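Local atomic coordinates of DNA mismatch repair protein MutS (Thermus aquaticus, PDB entry 1EWQ), a protein that binds mismatched DNA, possibly as the recognition step of mismatch repair, and has a weak ATPase activity. Residues 580-585 and 710-715; 584-589 and 722-727; 660-665 and 692-697. One frame throughout, in Å; residues are numbered along the deposited sequence.

Contact 1: 580-585 and 710-715; sequences LITGPN and NLHVAA
Thr582 and His712 are paired across two parallel strands, 580-582 and 710-715, and their side chains lie on the same face, crossing at a slant. Thr582 OG1 comes to 3.4 Å from His712 CB. At chi1 42° this hydroxyl sits between the backbone N and the carbonyl carbon of its own residue. There it meets a water at 2.8 Å from OG1, and it also pairs with the amide of Ala733. The same water donates to Leu711 O and to Asn710 OD1, though it has more acceptors near it than protons. The His712 ring turns off away from Thr582, and its ND1 bonds to Gly731 O.

On the same face, Leu580 and Asn710 lie side by side and point the same way. Asn710 OD1 stands 3.7 Å from Leu580 CB, while its ND2 is held by Thr701 O. The other face carries Ile581 and Leu711, also side by side, with Ile581 CG1 4.1 Å from Leu711 CB. Beyond the strand end, Pro584 CG rests on Ala715 CB at 4.1 Å.

Three backbone bonds join the strands. Leu711 N gives to Leu580 O at 2.9 Å, Thr582 N to Leu711 O at 3.0 Å, and Val713 N to Thr582 O at 3.0 Å. Gly583 follows with a positive phi, and a CB there would clash with Val713 O.

The chemistry is thus divided. The face of Ile581 and Leu711 is apolar, Ile581 packing on helix 589-603 and Leu711 on strand 723-730. The face of Thr582, Asn710 and His712 is largely polar, with Leu580 beside it. Its polar groups are satisfied where the predicted ATP-binding loop begins.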
ATOM      1  N   LEU C 580     -24.959 -14.610  31.180  1.00 28.75           N
ATOM      2  CA  LEU C 580     -24.356 -13.302  31.384  1.00 28.85           C
ATOM      3  C   LEU C 580     -22.976 -13.512  31.968  1.00 29.14           C
ATOM      4  O   LEU C 580     -22.796 -14.360  32.852  1.00 28.85           O
ATOM      5  CB  LEU C 580     -25.186 -12.468  32.355  1.00 29.10           C
ATOM      6  CG  LEU C 580     -26.621 -12.142  31.947  1.00 29.47           C
ATOM      7  CD1 LEU C 580     -27.344 -11.579  33.150  1.00 29.64           C
ATOM      8  CD2 LEU C 580     -26.629 -11.143  30.785  1.00 29.25           C
ATOM      9  N   ILE C 581     -22.008 -12.746  31.469  1.00 28.92           N
ATOM     10  CA  ILE C 581     -20.638 -12.835  31.949  1.00 29.13           C
ATOM     11  C   ILE C 581     -20.180 -11.463  32.420  1.00 29.26           C
ATOM     12  O   ILE C 581     -19.869 -10.588  31.613  1.00 29.35           O
ATOM     13  CB  ILE C 581     -19.683 -13.327  30.843  1.00 29.33           C
ATOM     14  CG1 ILE C 581     -20.169 -14.675  30.315  1.00 29.49           C
ATOM     15  CG2 ILE C 581     -18.275 -13.437  31.386  1.00 29.15           C
ATOM     16  CD1 ILE C 581     -19.364 -15.226  29.163  1.00 29.92           C
ATOM     17  N   THR C 582     -20.153 -11.284  33.734  1.00 29.03           N
ATOM     18  CA  THR C 582     -19.738 -10.024  34.331  1.00 28.89           C
ATOM     19  C   THR C 582     -18.244 -10.060  34.652  1.00 28.97           C
ATOM     20  O   THR C 582     -17.595 -11.087  34.500  1.00 28.56           O
ATOM     21  CB  THR C 582     -20.561  -9.730  35.618  1.00 28.90           C
ATOM     22  OG1 THR C 582     -20.712 -10.936  36.380  1.00 28.54           O
ATOM     23  CG2 THR C 582     -21.933  -9.194  35.258  1.00 28.30           C
ATOM     24  N   GLY C 583     -17.704  -8.929  35.086  1.00 29.17           N
ATOM     25  CA  GLY C 583     -16.292  -8.861  35.403  1.00 29.17           C
ATOM     26  C   GLY C 583     -15.625  -7.792  34.554  1.00 29.61           C
ATOM     27  O   GLY C 583     -16.215  -7.316  33.584  1.00 29.64           O
ATOM     28  N   PRO C 584     -14.385  -7.406  34.882  1.00 29.89           N
ATOM     29  CA  PRO C 584     -13.656  -6.380  34.137  1.00 29.92           C
ATOM     30  C   PRO C 584     -13.162  -6.833  32.785  1.00 30.21           C
ATOM     31  O   PRO C 584     -13.117  -8.023  32.487  1.00 30.52           O
ATOM     32  CB  PRO C 584     -12.495  -6.063  35.061  1.00 29.95           C
ATOM     33  CG  PRO C 584     -12.173  -7.416  35.606  1.00 30.01           C
ATOM     34  CD  PRO C 584     -13.544  -7.964  35.956  1.00 29.86           C
ATOM     35  N   ASN C 585     -12.793  -5.861  31.966  1.00 30.59           N
ATOM     36  CA  ASN C 585     -12.237  -6.138  30.656  1.00 30.96           C
ATOM     37  C   ASN C 585     -10.773  -6.537  30.898  1.00 31.02           C
ATOM     38  O   ASN C 585     -10.273  -6.424  32.017  1.00 31.17           O
ATOM     39  CB  ASN C 585     -12.317  -4.882  29.787  1.00 30.86           C
ATOM     40  CG  ASN C 585     -13.745  -4.480  29.485  1.00 31.03           C
ATOM     41  OD1 ASN C 585     -14.457  -5.181  28.760  1.00 31.25           O
ATOM     42  ND2 ASN C 585     -14.173  -3.350  30.037  1.00 30.49           N
ATOM     43  N   ASN C 710     -25.446 -17.052  35.355  1.00 30.48           N
ATOM     44  CA  ASN C 710     -24.374 -16.114  35.619  1.00 29.84           C
ATOM     45  C   ASN C 710     -22.982 -16.743  35.667  1.00 29.59           C
ATOM     46  O   ASN C 710     -22.776 -17.810  36.244  1.00 29.40           O
ATOM     47  CB  ASN C 710     -24.641 -15.367  36.931  1.00 29.41           C
ATOM     48  CG  ASN C 710     -25.605 -14.210  36.754  1.00 29.15           C
ATOM     49  OD1 ASN C 710     -25.338 -13.284  35.985  1.00 29.22           O
ATOM     50  ND2 ASN C 710     -26.728 -14.254  37.461  1.00 28.22           N
ATOM     51  N   LEU C 711     -22.044 -16.060  35.018  1.00 29.25           N
ATOM     52  CA  LEU C 711     -20.640 -16.425  34.973  1.00 29.06           C
ATOM     53  C   LEU C 711     -19.899 -15.090  35.093  1.00 29.08           C
ATOM     54  O   LEU C 711     -20.500 -14.026  34.942  1.00 28.39           O
ATOM     55  CB  LEU C 711     -20.268 -17.104  33.646  1.00 28.81           C
ATOM     56  CG  LEU C 711     -20.755 -18.526  33.362  1.00 28.98           C
ATOM     57  CD1 LEU C 711     -20.158 -18.998  32.039  1.00 29.17           C
ATOM     58  CD2 LEU C 711     -20.328 -19.465  34.484  1.00 28.87           C
ATOM     59  N   HIS C 712     -18.604 -15.143  35.377  1.00 29.61           N
ATOM     60  CA  HIS C 712     -17.827 -13.923  35.504  1.00 30.34           C
ATOM     61  C   HIS C 712     -16.342 -14.203  35.542  1.00 31.07           C
ATOM     62  O   HIS C 712     -15.903 -15.349  35.681  1.00 31.17           O
ATOM     63  CB  HIS C 712     -18.214 -13.149  36.782  1.00 30.24           C
ATOM     64  CG  HIS C 712     -17.671 -13.744  38.050  1.00 30.11           C
ATOM     65  ND1 HIS C 712     -18.134 -14.929  38.580  1.00 30.17           N
ATOM     66  CD2 HIS C 712     -16.688 -13.324  38.883  1.00 29.92           C
ATOM     67  CE1 HIS C 712     -17.461 -15.213  39.682  1.00 29.81           C
ATOM     68  NE2 HIS C 712     -16.577 -14.255  39.886  1.00 29.80           N
ATOM     69  N   VAL C 713     -15.574 -13.136  35.386  1.00 32.10           N
ATOM     70  CA  VAL C 713     -14.133 -13.217  35.466  1.00 33.71           C
ATOM     71  C   VAL C 713     -13.790 -12.219  36.558  1.00 34.97           C
ATOM     72  O   VAL C 713     -14.583 -11.327  36.865  1.00 34.68           O
ATOM     73  CB  VAL C 713     -13.457 -12.826  34.138  1.00 33.47           C
ATOM     74  CG1 VAL C 713     -13.706 -13.920  33.098  1.00 33.43           C
ATOM     75  CG2 VAL C 713     -13.993 -11.491  33.652  1.00 33.35           C
ATOM     76  N   ALA C 714     -12.619 -12.365  37.152  1.00 36.14           N
ATOM     77  CA  ALA C 714     -12.238 -11.473  38.224  1.00 37.99           C
ATOM     78  C   ALA C 714     -10.815 -10.964  38.109  1.00 39.35           C
ATOM     79  O   ALA C 714      -9.974 -11.548  37.416  1.00 39.47           O
ATOM     80  CB  ALA C 714     -12.431 -12.181  39.568  1.00 37.58           C
ATOM     81  N   ALA C 715     -10.567  -9.850  38.787  1.00 41.17           N
ATOM     82  CA  ALA C 715      -9.247  -9.253  38.834  1.00 43.01           C
ATOM     83  C   ALA C 715      -8.822  -9.449  40.281  1.00 44.61           C
ATOM     84  O   ALA C 715      -9.668  -9.646  41.158  1.00 44.71           O
ATOM     85  CB  ALA C 715      -9.316  -7.778  38.496  1.00 42.95           C
TER
HETATM   86  O   HOH W   1     -22.798 -12.573  35.419  1.00 25.32           O

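Contact 2: 584-589 and 722-727; sequences PNMAGK and LVFYHQ. With SO4 (sulfate ion), chain E.
Met586, a selenomethionine here, lies across the ring of Phe724 and forms the tight part of this contact. Its CB sits over the ring centre, 4.1 Å from the Phe724 centroid and 4° off the normal, a CH-pi contact. The chain then bends at chi3 (-75°), which brings CE back to 3.3 Å from Phe724 CZ. The selenium stands oblique to the ring, as a Met-aromatic contact. Pro584 CG meets the ring edge, 4.1 Å from Phe724 CE2. An alanine in place of Phe724 would probably open a gap beside Met586 and Pro584 and let the selenomethionine chain turn more freely.

The other end is looser and wetter. His726 is an exposed residue, but one face of its ring lies on the backbone between Ala587 and Gly588. Gly588 N is 3.6 Å from His726 CE1, and a CB on Gly588 would clash with His726 ND1. No direct hydrogen bond joins the two segments. Instead a water donates to Ala587 O at 2.8 Å and to His726 O at 2.7 Å, although other acceptors compete for its protons. His726 O also takes a bond from Asn570.

A sulfate, probably from the crystallisation liquor, sits in the curve of the loop. Met586 N bonds to its O2 at 2.8 Å in a nearly straight line (175°), and Ser590 OG also binds the ion. Gly588 is the N-cap residue of helix 589-603. A loop that leads from a strand into a helix and turns a backbone amide, here that of Met586, to an anion is typical of the P-loop (Walker A), consistent with the predicted ATP site.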
ATOM      1  N   PRO C 584     -14.385  -7.406  34.882  1.00 29.89           N
ATOM      2  CA  PRO C 584     -13.656  -6.380  34.137  1.00 29.92           C
ATOM      3  C   PRO C 584     -13.162  -6.833  32.785  1.00 30.21           C
ATOM      4  O   PRO C 584     -13.117  -8.023  32.487  1.00 30.52           O
ATOM      5  CB  PRO C 584     -12.495  -6.063  35.061  1.00 29.95           C
ATOM      6  CG  PRO C 584     -12.173  -7.416  35.606  1.00 30.01           C
ATOM      7  CD  PRO C 584     -13.544  -7.964  35.956  1.00 29.86           C
ATOM      8  N   ASN C 585     -12.793  -5.861  31.966  1.00 30.59           N
ATOM      9  CA  ASN C 585     -12.237  -6.138  30.656  1.00 30.96           C
ATOM     10  C   ASN C 585     -10.773  -6.537  30.898  1.00 31.02           C
ATOM     11  O   ASN C 585     -10.273  -6.424  32.017  1.00 31.17           O
ATOM     12  CB  ASN C 585     -12.317  -4.882  29.787  1.00 30.86           C
ATOM     13  CG  ASN C 585     -13.745  -4.480  29.485  1.00 31.03           C
ATOM     14  OD1 ASN C 585     -14.457  -5.181  28.760  1.00 31.25           O
ATOM     15  ND2 ASN C 585     -14.173  -3.350  30.037  1.00 30.49           N
HETATM   16  N   MSE C 586     -10.094  -7.005  29.857  1.00 31.29           N
HETATM   17  CA  MSE C 586      -8.700  -7.428  29.975  1.00 31.67           C
HETATM   18  C   MSE C 586      -8.572  -8.753  30.728  1.00 31.24           C
HETATM   19  O   MSE C 586      -7.477  -9.150  31.110  1.00 31.35           O
HETATM   20  CB  MSE C 586      -7.861  -6.354  30.683  1.00 32.52           C
HETATM   21  CG  MSE C 586      -7.770  -5.029  29.933  1.00 33.87           C
HETATM   22 SE   MSE C 586      -6.658  -3.728  30.857  1.00 34.78          SE
HETATM   23  CE  MSE C 586      -7.889  -3.276  32.256  1.00 35.56           C
ATOM     24  N   ALA C 587      -9.692  -9.429  30.950  1.00 30.93           N
ATOM     25  CA  ALA C 587      -9.679 -10.713  31.638  1.00 30.66           C
ATOM     26  C   ALA C 587     -10.165 -11.822  30.707  1.00 30.50           C
ATOM     27  O   ALA C 587     -10.616 -12.869  31.165  1.00 30.79           O
ATOM     28  CB  ALA C 587     -10.552 -10.654  32.883  1.00 30.68           C
ATOM     29  N   GLY C 588     -10.098 -11.566  29.401  1.00 29.88           N
ATOM     30  CA  GLY C 588     -10.492 -12.557  28.412  1.00 28.94           C
ATOM     31  C   GLY C 588     -11.967 -12.865  28.198  1.00 28.44           C
ATOM     32  O   GLY C 588     -12.294 -13.962  27.743  1.00 28.04           O
ATOM     33  N   LYS C 589     -12.861 -11.925  28.496  1.00 28.00           N
ATOM     34  CA  LYS C 589     -14.284 -12.189  28.302  1.00 27.77           C
ATOM     35  C   LYS C 589     -14.593 -12.322  26.819  1.00 27.28           C
ATOM     36  O   LYS C 589     -15.271 -13.266  26.401  1.00 26.79           O
ATOM     37  CB  LYS C 589     -15.163 -11.086  28.931  1.00 28.04           C
ATOM     38  CG  LYS C 589     -14.994 -10.954  30.447  1.00 29.19           C
ATOM     39  CD  LYS C 589     -16.233 -10.380  31.160  1.00 29.75           C
ATOM     40  CE  LYS C 589     -16.552  -8.972  30.711  1.00 29.73           C
ATOM     41  NZ  LYS C 589     -17.717  -8.422  31.453  1.00 30.38           N
ATOM     42  N   LEU C 722      -2.862  -4.848  40.406  1.00 49.42           N
ATOM     43  CA  LEU C 722      -4.065  -5.484  39.875  1.00 47.98           C
ATOM     44  C   LEU C 722      -3.671  -6.578  38.882  1.00 47.07           C
ATOM     45  O   LEU C 722      -2.992  -6.319  37.891  1.00 46.84           O
ATOM     46  CB  LEU C 722      -4.948  -4.455  39.166  1.00 47.88           C
ATOM     47  CG  LEU C 722      -6.334  -4.187  39.758  1.00 47.70           C
ATOM     48  CD1 LEU C 722      -7.149  -3.372  38.771  1.00 47.55           C
ATOM     49  CD2 LEU C 722      -7.037  -5.498  40.055  1.00 47.81           C
ATOM     50  N   VAL C 723      -4.102  -7.803  39.145  1.00 46.13           N
ATOM     51  CA  VAL C 723      -3.778  -8.913  38.261  1.00 45.40           C
ATOM     52  C   VAL C 723      -5.056  -9.542  37.702  1.00 44.93           C
ATOM     53  O   VAL C 723      -5.881 -10.057  38.457  1.00 44.83           O
ATOM     54  CB  VAL C 723      -2.953  -9.986  39.014  1.00 45.41           C
ATOM     55  CG1 VAL C 723      -2.605 -11.134  38.082  1.00 45.52           C
ATOM     56  CG2 VAL C 723      -1.679  -9.358  39.583  1.00 45.30           C
ATOM     57  N   PHE C 724      -5.217  -9.496  36.381  1.00 44.01           N
ATOM     58  CA  PHE C 724      -6.400 -10.064  35.738  1.00 43.42           C
ATOM     59  C   PHE C 724      -6.306 -11.572  35.507  1.00 43.01           C
ATOM     60  O   PHE C 724      -5.358 -12.061  34.893  1.00 43.02           O
ATOM     61  CB  PHE C 724      -6.674  -9.363  34.402  1.00 43.21           C
ATOM     62  CG  PHE C 724      -6.914  -7.889  34.534  1.00 43.05           C
ATOM     63  CD1 PHE C 724      -5.859  -6.990  34.445  1.00 42.81           C
ATOM     64  CD2 PHE C 724      -8.188  -7.403  34.811  1.00 42.70           C
ATOM     65  CE1 PHE C 724      -6.070  -5.622  34.637  1.00 43.05           C
ATOM     66  CE2 PHE C 724      -8.410  -6.043  35.004  1.00 42.65           C
ATOM     67  CZ  PHE C 724      -7.352  -5.150  34.919  1.00 42.77           C
ATOM     68  N   TYR C 725      -7.299 -12.298  36.008  1.00 42.22           N
ATOM     69  CA  TYR C 725      -7.355 -13.745  35.853  1.00 41.79           C
ATOM     70  C   TYR C 725      -8.339 -14.127  34.744  1.00 41.11           C
ATOM     71  O   TYR C 725      -9.515 -13.746  34.773  1.00 40.63           O
ATOM     72  CB  TYR C 725      -7.770 -14.411  37.170  1.00 42.11           C
ATOM     73  CG  TYR C 725      -6.684 -14.400  38.220  1.00 42.78           C
ATOM     74  CD1 TYR C 725      -6.455 -13.269  39.012  1.00 42.97           C
ATOM     75  CD2 TYR C 725      -5.833 -15.497  38.372  1.00 42.81           C
ATOM     76  CE1 TYR C 725      -5.394 -13.233  39.923  1.00 43.41           C
ATOM     77  CE2 TYR C 725      -4.774 -15.471  39.277  1.00 43.30           C
ATOM     78  CZ  TYR C 725      -4.554 -14.339  40.046  1.00 43.45           C
ATOM     79  OH  TYR C 725      -3.477 -14.307  40.905  1.00 43.27           O
ATOM     80  N   HIS C 726      -7.851 -14.890  33.774  1.00 40.43           N
ATOM     81  CA  HIS C 726      -8.672 -15.308  32.651  1.00 39.63           C
ATOM     82  C   HIS C 726      -9.531 -16.537  32.903  1.00 39.27           C
ATOM     83  O   HIS C 726     -10.142 -17.066  31.976  1.00 39.09           O
ATOM     84  CB  HIS C 726      -7.796 -15.536  31.425  1.00 39.72           C
ATOM     85  CG  HIS C 726      -7.205 -14.279  30.868  1.00 39.87           C
ATOM     86  ND1 HIS C 726      -7.332 -13.921  29.541  1.00 39.92           N
ATOM     87  CD2 HIS C 726      -6.485 -13.297  31.456  1.00 39.94           C
ATOM     88  CE1 HIS C 726      -6.715 -12.771  29.338  1.00 39.55           C
ATOM     89  NE2 HIS C 726      -6.192 -12.371  30.483  1.00 39.55           N
ATOM     90  N   GLN C 727      -9.580 -17.004  34.146  1.00 38.77           N
ATOM     91  CA  GLN C 727     -10.410 -18.162  34.456  1.00 38.47           C
ATOM     92  C   GLN C 727     -11.870 -17.710  34.484  1.00 37.96           C
ATOM     93  O   GLN C 727     -12.213 -16.713  35.130  1.00 37.89           O
ATOM     94  CB  GLN C 727     -10.049 -18.765  35.822  1.00 38.91           C
ATOM     95  CG  GLN C 727      -8.717 -19.532  35.910  1.00 39.56           C
ATOM     96  CD  GLN C 727      -7.490 -18.628  35.873  1.00 39.73           C
ATOM     97  OE1 GLN C 727      -7.514 -17.504  36.373  1.00 39.81           O
ATOM     98  NE2 GLN C 727      -6.404 -19.127  35.294  1.00 40.19           N
TER
HETATM   99  S   SO4 E 851     -12.476  -8.043  27.015  1.00 41.42           S
HETATM  100  O1  SO4 E 851     -13.057  -7.424  25.807  1.00 41.38           O
HETATM  101  O2  SO4 E 851     -11.247  -7.314  27.377  1.00 42.00           O
HETATM  102  O3  SO4 E 851     -13.427  -7.962  28.138  1.00 41.57           O
HETATM  103  O4  SO4 E 851     -12.136  -9.452  26.767  1.00 41.56           O
HETATM  104  O   HOH W   2     -11.503 -15.390  30.292  1.00 27.64           O

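Contact 3: 660-665 and 692-697; sequences LLDEVG and LFATHY. With SO4 (sulfate ion), chain F.
Strands 660-662 and 692-694 run parallel, 6° apart, in register from Leu660-Leu692 to Asp662-Ala694, and a bond from Glu663 N closes the ladder. Leu661 N gives to Leu692 O, Ala694 N to Leu661 O, and Glu663 N to Ala694 O, the last at 2.6 Å.

On one face Leu660 and Leu692 lie side by side, with Leu660 CD2 3.7 Å from Leu692 CD1. Asp662 and Ala694 share that face, and Asp662 OD1 takes the amide of Gly627. On the other face the Phe693 ring crosses Leu661. With CG anti to the backbone N (chi1 -172°), the ring is carried over to Leu661 and Val664. Leu661 CB lies over its face, off centre, 4.2 Å from the Phe693 centroid. Val664 O meets the ring edge in plane, 3.4 Å from Phe693 CZ.

Past the strands, Glu663 OE2 comes to 2.7 Å from His696 NE2, with carboxylate and ring planes 59° apart. Glu663 OE1 forms a salt bridge with Arg666. His696 ND1 donates to a sulfate O3 at 3.0 Å, and Thr668 and Ser669 of the second subunit bind the same ion. A water joins Val664 O to Thr695 OG1, which also accepts from Tyr697 N in an ST turn.

The strands belong to a beta-alpha-beta unit through helix 670-687. Asp662 at the strand end and Glu663 just after it, beside the P-loop, fit the Walker B position of P-loop NTPases.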
ATOM      1  N   LEU C 660     -23.715 -13.891  20.354  1.00 22.77           N
ATOM      2  CA  LEU C 660     -22.618 -13.387  21.180  1.00 23.78           C
ATOM      3  C   LEU C 660     -22.713 -11.875  21.336  1.00 24.11           C
ATOM      4  O   LEU C 660     -22.459 -11.141  20.388  1.00 24.16           O
ATOM      5  CB  LEU C 660     -21.263 -13.745  20.551  1.00 24.02           C
ATOM      6  CG  LEU C 660     -20.927 -15.221  20.269  1.00 24.71           C
ATOM      7  CD1 LEU C 660     -19.478 -15.314  19.748  1.00 25.32           C
ATOM      8  CD2 LEU C 660     -21.073 -16.049  21.522  1.00 25.09           C
ATOM      9  N   LEU C 661     -23.092 -11.410  22.525  1.00 24.89           N
ATOM     10  CA  LEU C 661     -23.217  -9.976  22.763  1.00 25.78           C
ATOM     11  C   LEU C 661     -22.113  -9.483  23.679  1.00 26.31           C
ATOM     12  O   LEU C 661     -21.832 -10.069  24.723  1.00 25.86           O
ATOM     13  CB  LEU C 661     -24.585  -9.635  23.353  1.00 25.85           C
ATOM     14  CG  LEU C 661     -25.821 -10.114  22.578  1.00 26.41           C
ATOM     15  CD1 LEU C 661     -27.074  -9.555  23.255  1.00 26.05           C
ATOM     16  CD2 LEU C 661     -25.747  -9.674  21.117  1.00 25.85           C
ATOM     17  N   ASP C 662     -21.500  -8.382  23.266  1.00 27.67           N
ATOM     18  CA  ASP C 662     -20.383  -7.773  23.975  1.00 28.50           C
ATOM     19  C   ASP C 662     -20.749  -6.358  24.415  1.00 28.77           C
ATOM     20  O   ASP C 662     -20.666  -5.414  23.632  1.00 28.65           O
ATOM     21  CB  ASP C 662     -19.174  -7.763  23.026  1.00 29.91           C
ATOM     22  CG  ASP C 662     -17.931  -7.135  23.631  1.00 31.54           C
ATOM     23  OD1 ASP C 662     -17.376  -6.197  22.998  1.00 32.58           O
ATOM     24  OD2 ASP C 662     -17.498  -7.583  24.712  1.00 32.05           O
ATOM     25  N   GLU C 663     -21.179  -6.232  25.670  1.00 28.80           N
ATOM     26  CA  GLU C 663     -21.536  -4.946  26.265  1.00 29.45           C
ATOM     27  C   GLU C 663     -22.645  -4.155  25.550  1.00 29.61           C
ATOM     28  O   GLU C 663     -22.562  -2.932  25.388  1.00 29.72           O
ATOM     29  CB  GLU C 663     -20.271  -4.085  26.417  1.00 29.55           C
ATOM     30  CG  GLU C 663     -19.082  -4.850  27.029  1.00 30.79           C
ATOM     31  CD  GLU C 663     -17.882  -3.966  27.354  1.00 30.98           C
ATOM     32  OE1 GLU C 663     -17.541  -3.090  26.538  1.00 31.39           O
ATOM     33  OE2 GLU C 663     -17.265  -4.158  28.422  1.00 31.73           O
ATOM     34  N   VAL C 664     -23.688  -4.856  25.126  1.00 29.70           N
ATOM     35  CA  VAL C 664     -24.818  -4.205  24.475  1.00 29.98           C
ATOM     36  C   VAL C 664     -25.498  -3.316  25.525  1.00 30.16           C
ATOM     37  O   VAL C 664     -25.806  -3.774  26.633  1.00 30.13           O
ATOM     38  CB  VAL C 664     -25.807  -5.268  23.913  1.00 30.03           C
ATOM     39  CG1 VAL C 664     -27.170  -4.653  23.623  1.00 29.73           C
ATOM     40  CG2 VAL C 664     -25.232  -5.854  22.636  1.00 30.04           C
ATOM     41  N   GLY C 665     -25.701  -2.045  25.182  1.00 30.16           N
ATOM     42  CA  GLY C 665     -26.324  -1.100  26.104  1.00 30.20           C
ATOM     43  C   GLY C 665     -25.475   0.144  26.324  1.00 30.16           C
ATOM     44  O   GLY C 665     -25.964   1.181  26.773  1.00 29.98           O
ATOM     45  N   LEU C 692     -24.463 -15.690  24.873  1.00 22.80           N
ATOM     46  CA  LEU C 692     -23.369 -15.348  25.783  1.00 23.27           C
ATOM     47  C   LEU C 692     -23.377 -13.819  25.735  1.00 23.07           C
ATOM     48  O   LEU C 692     -23.188 -13.217  24.675  1.00 23.33           O
ATOM     49  CB  LEU C 692     -22.019 -15.881  25.295  1.00 22.97           C
ATOM     50  CG  LEU C 692     -21.720 -17.377  25.374  1.00 23.32           C
ATOM     51  CD1 LEU C 692     -20.318 -17.638  24.832  1.00 23.15           C
ATOM     52  CD2 LEU C 692     -21.821 -17.860  26.817  1.00 23.74           C
ATOM     53  N   PHE C 693     -23.604 -13.198  26.879  1.00 22.80           N
ATOM     54  CA  PHE C 693     -23.691 -11.749  26.953  1.00 23.16           C
ATOM     55  C   PHE C 693     -22.698 -11.198  27.959  1.00 23.47           C
ATOM     56  O   PHE C 693     -22.952 -11.248  29.162  1.00 23.54           O
ATOM     57  CB  PHE C 693     -25.128 -11.367  27.348  1.00 22.83           C
ATOM     58  CG  PHE C 693     -25.427  -9.889  27.291  1.00 23.20           C
ATOM     59  CD1 PHE C 693     -26.754  -9.448  27.340  1.00 22.97           C
ATOM     60  CD2 PHE C 693     -24.408  -8.938  27.199  1.00 23.26           C
ATOM     61  CE1 PHE C 693     -27.061  -8.092  27.293  1.00 22.65           C
ATOM     62  CE2 PHE C 693     -24.707  -7.569  27.154  1.00 22.65           C
ATOM     63  CZ  PHE C 693     -26.036  -7.150  27.201  1.00 22.75           C
ATOM     64  N   ALA C 694     -21.570 -10.692  27.456  1.00 23.75           N
ATOM     65  CA  ALA C 694     -20.538 -10.090  28.293  1.00 24.10           C
ATOM     66  C   ALA C 694     -20.997  -8.672  28.600  1.00 24.75           C
ATOM     67  O   ALA C 694     -21.306  -7.902  27.680  1.00 24.70           O
ATOM     68  CB  ALA C 694     -19.207 -10.053  27.550  1.00 24.21           C
ATOM     69  N   THR C 695     -21.030  -8.314  29.877  1.00 24.98           N
ATOM     70  CA  THR C 695     -21.487  -6.979  30.267  1.00 25.87           C
ATOM     71  C   THR C 695     -20.920  -6.565  31.617  1.00 26.37           C
ATOM     72  O   THR C 695     -20.337  -7.383  32.326  1.00 26.80           O
ATOM     73  CB  THR C 695     -23.039  -6.938  30.349  1.00 25.56           C
ATOM     74  OG1 THR C 695     -23.484  -5.616  30.690  1.00 26.35           O
ATOM     75  CG2 THR C 695     -23.539  -7.917  31.398  1.00 25.87           C
ATOM     76  N   HIS C 696     -21.084  -5.289  31.962  1.00 27.01           N
ATOM     77  CA  HIS C 696     -20.627  -4.771  33.248  1.00 27.88           C
ATOM     78  C   HIS C 696     -21.841  -4.529  34.128  1.00 28.57           C
ATOM     79  O   HIS C 696     -21.710  -4.308  35.326  1.00 29.27           O
ATOM     80  CB  HIS C 696     -19.886  -3.446  33.077  1.00 27.75           C
ATOM     81  CG  HIS C 696     -18.574  -3.583  32.379  1.00 27.81           C
ATOM     82  ND1 HIS C 696     -17.555  -4.371  32.868  1.00 27.86           N
ATOM     83  CD2 HIS C 696     -18.127  -3.069  31.207  1.00 27.52           C
ATOM     84  CE1 HIS C 696     -16.538  -4.341  32.025  1.00 28.21           C
ATOM     85  NE2 HIS C 696     -16.860  -3.560  31.009  1.00 28.13           N
ATOM     86  N   TYR C 697     -23.026  -4.560  33.527  1.00 28.92           N
ATOM     87  CA  TYR C 697     -24.255  -4.320  34.276  1.00 29.39           C
ATOM     88  C   TYR C 697     -24.563  -5.393  35.313  1.00 29.45           C
ATOM     89  O   TYR C 697     -25.009  -6.494  34.970  1.00 29.38           O
ATOM     90  CB  TYR C 697     -25.432  -4.200  33.309  1.00 29.38           C
ATOM     91  CG  TYR C 697     -25.388  -2.964  32.433  1.00 29.52           C
ATOM     92  CD1 TYR C 697     -25.981  -2.966  31.176  1.00 29.45           C
ATOM     93  CD2 TYR C 697     -24.812  -1.775  32.891  1.00 29.47           C
ATOM     94  CE1 TYR C 697     -26.013  -1.823  30.400  1.00 29.90           C
ATOM     95  CE2 TYR C 697     -24.840  -0.617  32.120  1.00 29.53           C
ATOM     96  CZ  TYR C 697     -25.445  -0.648  30.875  1.00 29.81           C
ATOM     97  OH  TYR C 697     -25.502   0.486  30.096  1.00 30.03           O
TER
HETATM   98  S   SO4 F 852     -16.263  -3.774  36.352  1.00 36.38           S
HETATM   99  O1  SO4 F 852     -16.811  -2.790  37.304  1.00 37.25           O
HETATM  100  O2  SO4 F 852     -15.274  -4.635  37.024  1.00 36.23           O
HETATM  101  O3  SO4 F 852     -17.369  -4.590  35.834  1.00 36.76           O
HETATM  102  O4  SO4 F 852     -15.612  -3.055  35.244  1.00 36.56           O
HETATM  103  O   HOH W   3     -23.809  -3.989  28.538  1.00 21.53           O
HETATM  104  O   HOH W   4     -25.354   3.236  28.199  1.00 32.98           O

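Overall arrangement
All three contacts involve one mixed six-stranded sheet within the MutS domain V range. Contact 1 pairs strands 578-582 and 708-716. Contact 3 pairs strands 657-662 and 690-694, and strand 690-694 is the next neighbour of 578-582. Contact 2 reaches the sheet through edge strand 723-730, set against the loop after strand 578-582. Along the chain, contact 3 is nested inside the loops closed by contacts 1 and 2. The centres of contacts 1 and 2 are about 8 Å apart. Those of contacts 1 and 3 are about 10 Å apart, and those of contacts 2 and 3 about 15 Å. They gather round the predicted ATP site, over 50 Å from the bound DNA; any coupling would have to span that distance.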